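PDB 3ONK: epsin-3 from Saccharomyces cerevisiae, which binds membranes enriched in phosphatidylinositol-3,5-bisphosphate and helps recruit clathrin to the Golgi network and endosomes for vesicle formation and protein sorting. Local coordinates for residues A[30-35]-A[74-79]; A[65-70]-A[114-119]. One frame throughout, in Å; residues are numbered along the deposited sequence.

Contact 1. Residues A[30-35]-A[74-79]; sequences TLMDQI and LDYLIK
Y76 and M32 pair an aromatic ring with a thioether, and their CA atoms, 7.1 Å apart, mark the nearest backbone approach of 30-35 to 74-79. With CG of Y76 anti to the backbone N (chi1 -172°), the ring reaches across to the other helix, and M32 comes over one face with its CB. M32 CB sits 3.9 Å from the centroid of the Y76 ring in a CH-pi contact. M32 SD follows obliquely at 4.4 Å from the same centroid, a Met-aromatic contact, and a bend at chi3 (-66°) brings M32 CE to 3.5 Å from Y76 CD1. At the far end of the ring, Y76 OH makes a weak hydrogen bond of 3.5 Å to D33 OD1. An alanine in place of Y76 would probably leave M32 without its aromatic partner and D33 without this hydroxyl. One residue on, L77 CD2 meets I35 CG2 at 4.0 Å, a small apolar contact between two buried side chains, and the same methyl lies 4.2 Å from M32 O. The local axes of 30-35 and 74-79 cross at -56°, joining helix 29-38 to helix 64-80 within the ENTH domain. Around them, L77 also packs on helices 42-57 and 83-90, I35 touches K15 of helix 11-19, and Y76 stacks with H80.

Contact 2. Residues A[65-70]-A[114-119]; sequences RQIYKA and INVRTR
Y68 and R119 are brought together by two torsional choices: CG of Y68 lies anti to the backbone N (chi1 -171°), sending the ring toward helix 113-127, and R119 is kinked at both chi2 and chi3, curling its guanidinium back to the phenol. The setting is the all-helical ENTH fold, in which segments 65-70 and 114-119 run nearly parallel, their N-to-C directions 24° apart. Y68 and V116 mark the nearest backbone approach, with CA atoms 5.7 Å apart. N115 and R119, one helical turn apart, both point their CB atoms toward 65-70 and receive the tyrosine. N115 O lies at the ring edge, in its plane, 3.7 Å from Y68 CE1, and N115 CB comes equally near that carbon. From the next turn, R119 CG lies oblique to the ring, beside Y68 CE1. Deeper in the interface, I67 CG2 touches V116 CG1 at 4.1 Å, the two side chains crossing at about a right angle. Both are buried, and V116 also leans on L71, further along helix 64-80, which R119 touches as well. The guanidinium stands perpendicular to the phenol ring and would probably polarise its hydroxyl: R119 NH2 donates to Y68 OH over 2.7 Å, with a bent N-H...O angle of 132° and the oxygen near the edge of the guanidinium, slightly tilted from its plane.

Overall arrangement
Helix 64-80 is the shared element: contact 1 uses its later turns to meet helix 29-38, contact 2 its first turns to meet helix 113-127. The two centres lie about 16 Å apart, on opposite sides of the middle of the chain, illustrating how one central helix can hold two others in a helical bundle. Neither site is wholly core or surface. Each combines a small contact between buried aliphatic residues with a partly exposed tyrosine that contributes the largest share of the buried surface. The chemistry around that tyrosine differs. At the steeper crossing a methionine lays its CB over the ring face and its sulfur obliquely beside it, and a carboxylate is weakly engaged; at the shallower one an arginine grips the hydroxyl.

Contact 1. Residues A[30-35]-A[74-79]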
ATOM      1  N   THR A  30      -5.361  13.219  -1.629  1.00 18.40           N
ATOM      2  CA  THR A  30      -6.546  13.446  -0.786  1.00 20.82           C
ATOM      3  C   THR A  30      -7.349  12.145  -0.519  1.00 20.10           C
ATOM      4  O   THR A  30      -7.834  11.915   0.594  1.00 17.20           O
ATOM      5  CB  THR A  30      -7.494  14.564  -1.356  1.00 22.96           C
ATOM      6  OG1 THR A  30      -6.855  15.835  -1.242  1.00 26.76           O
ATOM      7  CG2 THR A  30      -8.792  14.631  -0.562  1.00 25.12           C
ATOM      8  N   LEU A  31      -7.464  11.299  -1.537  1.00 18.85           N
ATOM      9  CA  LEU A  31      -8.132  10.015  -1.394  1.00 18.06           C
ATOM     10  C   LEU A  31      -7.349   9.126  -0.438  1.00 20.19           C
ATOM     11  O   LEU A  31      -7.929   8.397   0.384  1.00 18.45           O
ATOM     12  CB  LEU A  31      -8.265   9.323  -2.750  1.00 22.21           C
ATOM     13  CG  LEU A  31      -8.890   7.923  -2.739  1.00 23.04           C
ATOM     14  CD1 LEU A  31     -10.332   7.975  -2.272  1.00 20.34           C
ATOM     15  CD2 LEU A  31      -8.782   7.304  -4.125  1.00 19.63           C
ATOM     16  N   MET A  32      -6.028   9.189  -0.550  1.00 17.74           N
ATOM     17  CA  MET A  32      -5.163   8.448   0.359  1.00 20.45           C
ATOM     18  C   MET A  32      -5.351   8.936   1.811  1.00 17.90           C
ATOM     19  O   MET A  32      -5.483   8.131   2.740  1.00 17.77           O
ATOM     20  CB  MET A  32      -3.705   8.563  -0.080  1.00 20.97           C
ATOM     21  CG  MET A  32      -3.364   7.811  -1.352  1.00 15.31           C
ATOM     22  SD  MET A  32      -1.586   7.619  -1.542  1.00 19.59           S
ATOM     23  CE  MET A  32      -1.078   9.334  -1.762  1.00 35.20           C
ATOM     24  N   ASP A  33      -5.382  10.251   1.998  1.00 18.16           N
ATOM     25  CA  ASP A  33      -5.648  10.822   3.323  1.00 21.86           C
ATOM     26  C   ASP A  33      -7.002  10.369   3.885  1.00 20.89           C
ATOM     27  O   ASP A  33      -7.111  10.034   5.065  1.00 21.35           O
ATOM     28  CB  ASP A  33      -5.571  12.350   3.285  1.00 20.74           C
ATOM     29  CG  ASP A  33      -5.037  12.945   4.589  1.00 23.65           C
ATOM     30  OD1 ASP A  33      -4.422  12.206   5.382  1.00 31.26           O
ATOM     31  OD2 ASP A  33      -5.223  14.156   4.813  1.00 36.33           O
ATOM     32  N   GLN A  34      -8.031  10.346   3.041  1.00 17.63           N
ATOM     33  CA  GLN A  34      -9.352   9.868   3.475  1.00 16.93           C
ATOM     34  C   GLN A  34      -9.238   8.449   4.012  1.00 21.47           C
ATOM     35  O   GLN A  34      -9.814   8.105   5.046  1.00 23.00           O
ATOM     36  CB  GLN A  34     -10.373   9.937   2.329  1.00 16.66           C
ATOM     37  CG  GLN A  34     -10.880  11.365   2.031  1.00 20.68           C
ATOM     38  CD  GLN A  34     -11.754  11.442   0.779  1.00 25.19           C
ATOM     39  OE1 GLN A  34     -11.491  10.761  -0.207  1.00 20.67           O
ATOM     40  NE2 GLN A  34     -12.781  12.288   0.812  1.00 23.73           N
ATOM     41  N   ILE A  35      -8.475   7.620   3.306  1.00 17.86           N
ATOM     42  CA  ILE A  35      -8.295   6.243   3.719  1.00 19.27           C
ATOM     43  C   ILE A  35      -7.480   6.168   5.016  1.00 18.45           C
ATOM     44  O   ILE A  35      -7.763   5.364   5.912  1.00 19.07           O
ATOM     45  CB  ILE A  35      -7.651   5.423   2.588  1.00 17.55           C
ATOM     46  CG1 ILE A  35      -8.660   5.241   1.439  1.00 17.11           C
ATOM     47  CG2 ILE A  35      -7.207   4.094   3.111  1.00 17.27           C
ATOM     48  CD1 ILE A  35      -8.012   4.939   0.093  1.00 16.86           C
ATOM     49  N   LEU A  74       0.016   1.883   0.781  1.00 20.38           N
ATOM     50  CA  LEU A  74       0.482   1.313   2.030  1.00 17.90           C
ATOM     51  C   LEU A  74       1.659   2.130   2.557  1.00 22.70           C
ATOM     52  O   LEU A  74       1.823   2.304   3.766  1.00 23.23           O
ATOM     53  CB  LEU A  74       0.862  -0.153   1.796  1.00 22.36           C
ATOM     54  CG  LEU A  74       0.900  -1.212   2.900  1.00 25.29           C
ATOM     55  CD1 LEU A  74      -0.352  -1.257   3.777  1.00 20.38           C
ATOM     56  CD2 LEU A  74       1.150  -2.580   2.254  1.00 29.59           C
ATOM     57  N   ASP A  75       2.464   2.667   1.647  1.00 18.74           N
ATOM     58  CA  ASP A  75       3.530   3.563   2.060  1.00 21.66           C
ATOM     59  C   ASP A  75       2.944   4.806   2.729  1.00 20.42           C
ATOM     60  O   ASP A  75       3.364   5.225   3.807  1.00 21.65           O
ATOM     61  CB  ASP A  75       4.377   3.981   0.856  1.00 23.35           C
ATOM     62  CG  ASP A  75       5.581   4.810   1.260  1.00 25.72           C
ATOM     63  OD1 ASP A  75       6.493   4.249   1.895  1.00 29.35           O
ATOM     64  OD2 ASP A  75       5.598   6.029   0.977  1.00 24.64           O
ATOM     65  N   TYR A  76       1.967   5.402   2.069  1.00 20.18           N
ATOM     66  CA  TYR A  76       1.346   6.609   2.586  1.00 21.14           C
ATOM     67  C   TYR A  76       0.744   6.340   3.967  1.00 20.54           C
ATOM     68  O   TYR A  76       0.855   7.166   4.864  1.00 20.84           O
ATOM     69  CB  TYR A  76       0.273   7.104   1.609  1.00 18.06           C
ATOM     70  CG  TYR A  76      -0.308   8.456   1.960  1.00 23.07           C
ATOM     71  CD1 TYR A  76       0.244   9.631   1.448  1.00 19.27           C
ATOM     72  CD2 TYR A  76      -1.406   8.558   2.813  1.00 23.56           C
ATOM     73  CE1 TYR A  76      -0.299  10.869   1.769  1.00 23.48           C
ATOM     74  CE2 TYR A  76      -1.945   9.788   3.146  1.00 19.52           C
ATOM     75  CZ  TYR A  76      -1.390  10.937   2.627  1.00 25.08           C
ATOM     76  OH  TYR A  76      -1.933  12.158   2.966  1.00 29.02           O
ATOM     77  N   LEU A  77       0.130   5.171   4.136  1.00 17.97           N
ATOM     78  CA  LEU A  77      -0.597   4.862   5.366  1.00 20.31           C
ATOM     79  C   LEU A  77       0.348   4.641   6.527  1.00 26.29           C
ATOM     80  O   LEU A  77       0.051   4.988   7.666  1.00 21.41           O
ATOM     81  CB  LEU A  77      -1.494   3.642   5.188  1.00 19.92           C
ATOM     82  CG  LEU A  77      -2.685   3.800   4.240  1.00 24.02           C
ATOM     83  CD1 LEU A  77      -3.463   2.491   4.157  1.00 20.80           C
ATOM     84  CD2 LEU A  77      -3.603   4.946   4.671  1.00 21.79           C
ATOM     85  N   ILE A  78       1.504   4.064   6.228  1.00 25.24           N
ATOM     86  CA  ILE A  78       2.516   3.902   7.242  1.00 23.20           C
ATOM     87  C   ILE A  78       3.040   5.258   7.714  1.00 25.09           C
ATOM     88  O   ILE A  78       3.368   5.429   8.886  1.00 26.34           O
ATOM     89  CB  ILE A  78       3.599   2.929   6.762  1.00 29.73           C
ATOM     90  CG1 ILE A  78       2.968   1.529   6.649  1.00 24.07           C
ATOM     91  CG2 ILE A  78       4.782   2.923   7.715  1.00 26.83           C
ATOM     92  CD1 ILE A  78       3.692   0.593   5.757  1.00 30.65           C
ATOM     93  N   LYS A  79       3.035   6.243   6.823  1.00 25.31           N
ATOM     94  CA  LYS A  79       3.486   7.594   7.170  1.00 27.16           C
ATOM     95  C   LYS A  79       2.389   8.475   7.768  1.00 25.45           C
ATOM     96  O   LYS A  79       2.675   9.404   8.522  1.00 21.40           O
ATOM     97  CB  LYS A  79       4.089   8.289   5.944  1.00 23.85           C
ATOM     98  CG  LYS A  79       5.405   7.678   5.482  1.00 22.18           C
ATOM     99  CD  LYS A  79       5.764   8.121   4.068  1.00 21.56           C
ATOM    100  CE  LYS A  79       6.937   7.312   3.528  1.00 22.06           C
ATOM    101  NZ  LYS A  79       7.260   7.677   2.113  1.00 27.70           N
TER

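Contact 2. Residues A[65-70]-A[114-119]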
ATOM      1  N   ARG A  65      -0.072  -3.160 -11.959  1.00 26.36           N
ATOM      2  CA  ARG A  65      -0.444  -1.786 -11.670  1.00 26.78           C
ATOM      3  C   ARG A  65      -1.225  -1.669 -10.375  1.00 25.62           C
ATOM      4  O   ARG A  65      -0.939  -0.796  -9.559  1.00 26.89           O
ATOM      5  CB  ARG A  65      -1.254  -1.188 -12.816  1.00 25.72           C
ATOM      6  CG  ARG A  65      -1.353   0.325 -12.737  1.00 33.78           C
ATOM      7  CD  ARG A  65      -2.510   0.847 -13.557  1.00 33.17           C
ATOM      8  NE  ARG A  65      -2.672   0.100 -14.798  1.00 40.07           N
ATOM      9  CZ  ARG A  65      -2.080   0.415 -15.941  1.00 33.13           C
ATOM     10  NH1 ARG A  65      -1.283   1.462 -15.999  1.00 39.43           N
ATOM     11  NH2 ARG A  65      -2.285  -0.317 -17.024  1.00 43.58           N
ATOM     12  N   GLN A  66      -2.220  -2.539 -10.206  1.00 22.50           N
ATOM     13  CA  GLN A  66      -3.015  -2.583  -8.983  1.00 26.59           C
ATOM     14  C   GLN A  66      -2.158  -2.891  -7.753  1.00 25.37           C
ATOM     15  O   GLN A  66      -2.408  -2.393  -6.657  1.00 19.73           O
ATOM     16  CB  GLN A  66      -4.147  -3.610  -9.121  1.00 27.65           C
ATOM     17  CG  GLN A  66      -5.212  -3.211 -10.133  1.00 25.73           C
ATOM     18  CD  GLN A  66      -6.418  -4.141 -10.136  1.00 36.56           C
ATOM     19  OE1 GLN A  66      -6.385  -5.222 -10.723  1.00 43.10           O
ATOM     20  NE2 GLN A  66      -7.493  -3.715  -9.484  1.00 38.84           N
ATOM     21  N   ILE A  67      -1.144  -3.723  -7.950  1.00 28.29           N
ATOM     22  CA  ILE A  67      -0.196  -4.038  -6.898  1.00 27.87           C
ATOM     23  C   ILE A  67       0.708  -2.847  -6.619  1.00 24.48           C
ATOM     24  O   ILE A  67       0.960  -2.513  -5.460  1.00 20.20           O
ATOM     25  CB  ILE A  67       0.660  -5.262  -7.275  1.00 32.53           C
ATOM     26  CG1 ILE A  67      -0.208  -6.522  -7.291  1.00 27.55           C
ATOM     27  CG2 ILE A  67       1.843  -5.411  -6.314  1.00 25.01           C
ATOM     28  CD1 ILE A  67       0.562  -7.770  -7.634  1.00 39.87           C
ATOM     29  N   TYR A  68       1.181  -2.197  -7.682  1.00 25.48           N
ATOM     30  CA  TYR A  68       2.000  -0.999  -7.519  1.00 23.64           C
ATOM     31  C   TYR A  68       1.238   0.081  -6.738  1.00 23.94           C
ATOM     32  O   TYR A  68       1.774   0.687  -5.802  1.00 18.88           O
ATOM     33  CB  TYR A  68       2.473  -0.447  -8.868  1.00 20.14           C
ATOM     34  CG  TYR A  68       3.501   0.649  -8.691  1.00 21.31           C
ATOM     35  CD1 TYR A  68       4.782   0.343  -8.277  1.00 25.93           C
ATOM     36  CD2 TYR A  68       3.183   1.983  -8.909  1.00 25.54           C
ATOM     37  CE1 TYR A  68       5.728   1.311  -8.099  1.00 29.10           C
ATOM     38  CE2 TYR A  68       4.137   2.981  -8.721  1.00 28.77           C
ATOM     39  CZ  TYR A  68       5.414   2.625  -8.319  1.00 34.05           C
ATOM     40  OH  TYR A  68       6.397   3.569  -8.129  1.00 41.55           O
ATOM     41  N   LYS A  69      -0.026   0.288  -7.106  1.00 22.71           N
ATOM     42  CA  LYS A  69      -0.872   1.285  -6.442  1.00 20.56           C
ATOM     43  C   LYS A  69      -1.206   0.919  -4.981  1.00 22.55           C
ATOM     44  O   LYS A  69      -1.327   1.793  -4.120  1.00 20.25           O
ATOM     45  CB  LYS A  69      -2.134   1.525  -7.270  1.00 20.02           C
ATOM     46  CG  LYS A  69      -1.818   2.141  -8.644  1.00 27.20           C
ATOM     47  CD  LYS A  69      -2.999   2.073  -9.617  1.00 23.20           C
ATOM     48  CE  LYS A  69      -3.844   3.316  -9.570  1.00 24.45           C
ATOM     49  NZ  LYS A  69      -4.943   3.279 -10.549  1.00 21.37           N
ATOM     50  N   ALA A  70      -1.339  -0.378  -4.705  1.00 22.75           N
ATOM     51  CA  ALA A  70      -1.495  -0.862  -3.331  1.00 22.74           C
ATOM     52  C   ALA A  70      -0.248  -0.599  -2.479  1.00 23.09           C
ATOM     53  O   ALA A  70      -0.346  -0.319  -1.270  1.00 23.13           O
ATOM     54  CB  ALA A  70      -1.825  -2.338  -3.331  1.00 25.97           C
ATOM     55  N   ILE A 114      10.241  -4.286 -11.962  1.00 23.37           N
ATOM     56  CA  ILE A 114      11.339  -3.627 -11.238  1.00 23.42           C
ATOM     57  C   ILE A 114      10.858  -2.543 -10.259  1.00 28.43           C
ATOM     58  O   ILE A 114      11.425  -2.362  -9.181  1.00 26.27           O
ATOM     59  CB  ILE A 114      12.443  -3.101 -12.180  1.00 25.59           C
ATOM     60  CG1 ILE A 114      13.691  -2.730 -11.366  1.00 31.25           C
ATOM     61  CG2 ILE A 114      11.931  -1.955 -13.084  1.00 26.41           C
ATOM     62  CD1 ILE A 114      14.974  -2.695 -12.180  1.00 29.13           C
ATOM     63  N   ASN A 115       9.793  -1.847 -10.626  1.00 24.19           N
ATOM     64  CA  ASN A 115       9.210  -0.843  -9.749  1.00 26.38           C
ATOM     65  C   ASN A 115       8.540  -1.443  -8.520  1.00 26.01           C
ATOM     66  O   ASN A 115       8.643  -0.901  -7.418  1.00 28.26           O
ATOM     67  CB  ASN A 115       8.220  -0.002 -10.541  1.00 33.70           C
ATOM     68  CG  ASN A 115       8.891   0.740 -11.661  1.00 36.78           C
ATOM     69  OD1 ASN A 115       9.948   1.345 -11.460  1.00 35.46           O
ATOM     70  ND2 ASN A 115       8.308   0.681 -12.851  1.00 35.23           N
ATOM     71  N   VAL A 116       7.854  -2.563  -8.716  1.00 21.45           N
ATOM     72  CA  VAL A 116       7.199  -3.254  -7.618  1.00 23.15           C
ATOM     73  C   VAL A 116       8.222  -3.726  -6.585  1.00 24.74           C
ATOM     74  O   VAL A 116       8.025  -3.535  -5.378  1.00 18.76           O
ATOM     75  CB  VAL A 116       6.361  -4.455  -8.124  1.00 26.45           C
ATOM     76  CG1 VAL A 116       5.878  -5.304  -6.953  1.00 21.37           C
ATOM     77  CG2 VAL A 116       5.181  -3.971  -8.992  1.00 22.04           C
ATOM     78  N   ARG A 117       9.318  -4.327  -7.064  1.00 22.44           N
ATOM     79  CA  ARG A 117      10.339  -4.902  -6.174  1.00 23.69           C
ATOM     80  C   ARG A 117      11.048  -3.832  -5.362  1.00 26.81           C
ATOM     81  O   ARG A 117      11.241  -3.995  -4.164  1.00 25.76           O
ATOM     82  CB  ARG A 117      11.379  -5.717  -6.951  1.00 24.34           C
ATOM     83  CG  ARG A 117      10.816  -6.867  -7.757  1.00 23.81           C
ATOM     84  CD  ARG A 117      11.934  -7.834  -8.177  1.00 24.61           C
ATOM     85  NE  ARG A 117      12.878  -7.217  -9.105  1.00 25.08           N
ATOM     86  CZ  ARG A 117      12.674  -7.139 -10.415  1.00 21.96           C
ATOM     87  NH1 ARG A 117      11.573  -7.642 -10.947  1.00 20.27           N
ATOM     88  NH2 ARG A 117      13.571  -6.568 -11.194  1.00 27.70           N
ATOM     89  N   THR A 118      11.442  -2.748  -6.029  1.00 27.45           N
ATOM     90  CA  THR A 118      12.086  -1.615  -5.369  1.00 29.13           C
ATOM     91  C   THR A 118      11.158  -0.902  -4.375  1.00 30.81           C
ATOM     92  O   THR A 118      11.609  -0.461  -3.314  1.00 29.96           O
ATOM     93  CB  THR A 118      12.664  -0.598  -6.386  1.00 32.13           C
ATOM     94  OG1 THR A 118      11.600   0.069  -7.071  1.00 38.48           O
ATOM     95  CG2 THR A 118      13.540  -1.307  -7.411  1.00 30.17           C
ATOM     96  N   ARG A 119       9.867  -0.795  -4.696  1.00 27.77           N
ATOM     97  CA  ARG A 119       8.912  -0.236  -3.734  1.00 25.19           C
ATOM     98  C   ARG A 119       8.753  -1.169  -2.545  1.00 24.59           C
ATOM     99  O   ARG A 119       8.674  -0.732  -1.401  1.00 26.42           O
ATOM    100  CB  ARG A 119       7.526  -0.031  -4.356  1.00 25.45           C
ATOM    101  CG  ARG A 119       7.446   1.028  -5.429  1.00 27.68           C
ATOM    102  CD  ARG A 119       8.027   2.336  -4.958  1.00 35.50           C
ATOM    103  NE  ARG A 119       7.164   3.047  -4.015  1.00 43.59           N
ATOM    104  CZ  ARG A 119       6.320   4.028  -4.342  1.00 33.14           C
ATOM    105  NH1 ARG A 119       5.592   4.617  -3.401  1.00 31.06           N
ATOM    106  NH2 ARG A 119       6.205   4.423  -5.600  1.00 34.84           N
TER